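Local atomic coordinates of class II aldolase/adducin domain protein (Pseudomonas syringae pv. phaseolicola 1448A, PDB entry 3OCR), a protein that is of unconfirmed function but belongs to the class II aldolase/adducin family and might bind actin filaments. Residues Q123-T128 / G191-G196. Numbering follows the deposited sequence.
Sequences QAVLHT and GLLTGG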
loop_
_atom_site.group_PDB
_atom_site.type_symbol
_atom_site.label_atom_id
_atom_site.label_comp_id
_atom_site.label_asym_id
_atom_site.label_seq_id
_atom_site.Cartn_x
_atom_site.Cartn_y
_atom_site.Cartn_z
ATOM N N GLN A 123 -17.525 -26.880 -8.806
ATOM C CA GLN A 123 -18.776 -26.144 -8.764
ATOM C C GLN A 123 -18.525 -24.626 -8.840
ATOM O O GLN A 123 -19.474 -23.835 -8.961
ATOM C CB GLN A 123 -19.529 -26.467 -7.487
ATOM C CG GLN A 123 -19.865 -27.979 -7.302
ATOM C CD GLN A 123 -20.770 -28.513 -8.374
ATOM O OE1 GLN A 123 -20.376 -29.406 -9.133
ATOM N NE2 GLN A 123 -21.988 -27.964 -8.473
ATOM N N ALA A 124 -17.262 -24.217 -8.759
ATOM C CA ALA A 124 -16.936 -22.787 -8.824
ATOM C C ALA A 124 -15.590 -22.597 -9.459
ATOM O O ALA A 124 -14.683 -23.382 -9.193
ATOM C CB ALA A 124 -16.962 -22.152 -7.456
ATOM N N VAL A 125 -15.480 -21.568 -10.307
ATOM C CA VAL A 125 -14.213 -21.253 -10.981
ATOM C C VAL A 125 -13.970 -19.750 -10.865
ATOM O O VAL A 125 -14.790 -18.938 -11.323
ATOM C CB VAL A 125 -14.197 -21.699 -12.466
ATOM C CG1 VAL A 125 -12.846 -21.319 -13.154
ATOM C CG2 VAL A 125 -14.460 -23.223 -12.584
ATOM N N LEU A 126 -12.855 -19.397 -10.240
ATOM C CA LEU A 126 -12.469 -18.010 -10.011
ATOM C C LEU A 126 -11.255 -17.618 -10.803
ATOM O O LEU A 126 -10.250 -18.335 -10.827
ATOM C CB LEU A 126 -12.160 -17.812 -8.535
ATOM C CG LEU A 126 -13.181 -18.360 -7.520
ATOM C CD1 LEU A 126 -12.702 -18.127 -6.091
ATOM C CD2 LEU A 126 -14.577 -17.798 -7.719
ATOM N N HIS A 127 -11.299 -16.447 -11.419
ATOM C CA HIS A 127 -10.119 -15.988 -12.111
ATOM C C HIS A 127 -9.807 -14.554 -11.704
ATOM O O HIS A 127 -10.707 -13.722 -11.695
ATOM C CB HIS A 127 -10.320 -16.102 -13.628
ATOM C CG HIS A 127 -9.258 -15.408 -14.409
ATOM N ND1 HIS A 127 -7.917 -15.688 -14.249
ATOM C CD2 HIS A 127 -9.333 -14.412 -15.322
ATOM C CE1 HIS A 127 -7.213 -14.911 -15.052
ATOM N NE2 HIS A 127 -8.047 -14.130 -15.714
ATOM N N THR A 128 -8.561 -14.259 -11.333
ATOM C CA THR A 128 -8.215 -12.866 -10.938
ATOM C C THR A 128 -7.002 -12.302 -11.663
ATOM O O THR A 128 -6.142 -13.058 -12.182
ATOM C CB THR A 128 -7.974 -12.682 -9.398
ATOM O OG1 THR A 128 -6.918 -13.534 -8.987
ATOM C CG2 THR A 128 -9.228 -13.000 -8.545
ATOM N N GLY A 191 -2.493 -14.225 -14.873
ATOM C CA GLY A 191 -3.084 -14.127 -13.524
ATOM C C GLY A 191 -3.351 -15.500 -12.883
ATOM O O GLY A 191 -2.643 -16.501 -13.148
ATOM N N LEU A 192 -4.364 -15.561 -12.029
ATOM C CA LEU A 192 -4.568 -16.764 -11.221
ATOM C C LEU A 192 -5.930 -17.372 -11.474
ATOM O O LEU A 192 -6.904 -16.647 -11.706
ATOM C CB LEU A 192 -4.414 -16.459 -9.720
ATOM C CG LEU A 192 -3.175 -15.712 -9.195
ATOM C CD1 LEU A 192 -3.408 -15.367 -7.727
ATOM C CD2 LEU A 192 -1.877 -16.507 -9.385
ATOM N N LEU A 193 -5.995 -18.694 -11.367
ATOM C CA LEU A 193 -7.237 -19.413 -11.462
ATOM C C LEU A 193 -7.357 -20.466 -10.352
ATOM O O LEU A 193 -6.442 -21.270 -10.092
ATOM C CB LEU A 193 -7.408 -20.024 -12.859
ATOM C CG LEU A 193 -8.805 -20.605 -13.135
ATOM C CD1 LEU A 193 -9.284 -20.310 -14.527
ATOM C CD2 LEU A 193 -8.844 -22.108 -12.835
ATOM N N THR A 194 -8.505 -20.432 -9.697
ATOM C CA THR A 194 -8.815 -21.353 -8.647
ATOM C C THR A 194 -10.162 -22.044 -8.933
ATOM O O THR A 194 -11.089 -21.403 -9.438
ATOM C CB THR A 194 -8.766 -20.524 -7.373
ATOM O OG1 THR A 194 -7.607 -20.881 -6.610
ATOM C CG2 THR A 194 -10.039 -20.564 -6.596
ATOM N N GLY A 195 -10.252 -23.349 -8.669
ATOM C CA GLY A 195 -11.521 -24.044 -8.735
ATOM C C GLY A 195 -11.842 -24.539 -7.344
ATOM O O GLY A 195 -10.971 -24.515 -6.473
ATOM N N GLY A 196 -13.076 -25.000 -7.136
ATOM C CA GLY A 196 -13.463 -25.608 -5.863
ATOM C C GLY A 196 -14.737 -26.399 -5.989
ATOM O O GLY A 196 -15.479 -26.245 -6.971
#
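Ala-124 through Thr-128 pair with Leu-192 through Gly-196 as antiparallel neighbours at the middle of the mixed sheet of this AraD-like aldolase/adducin fold, their axes approaching to 4.7 Å at 166°. Hydrogen-bonded pairs form at Ala-124/Gly-196, Leu-126/Thr-194 and Thr-128/Leu-192; the central one is nearly straight, Leu-126 N reaching Thr-194 O at 2.8 Å with an N-H...O angle of 175°. The ladder ends in a classic beta bulge, where Gln-123 and Ala-124 both face Gly-196, and Gly-196 O takes a bond from Ala-124 N and a weak one from Gln-123 N.

Each face of the pair is covered by a helix. Leu-126 and Thr-194 lie side by side against helix 199-219, the CD1 methyl of Leu-126 resting 3.6 Å from CG2 of Thr-194. On the face packed against helix 110-118, Val-125 pairs with Gly-195, which has no side chain, and its CG1, anti to the backbone nitrogen (chi1 179°), instead touches Leu-193 CD1 diagonally at 3.9 Å, while Leu-193 CG sits 3.5 Å from Leu-126 O.

His-127 shows how a side chain can join a backbone ladder. Its ND1 donates to Leu-192 O, and its ring meets His-190 edge-to-face. Leu-192 O thus accepts two bonds: Thr-128 N comes in only modestly tilted from its carbonyl plane, whereas His-127 ND1, 2.9 Å from that same oxygen, approaches from well above the plane.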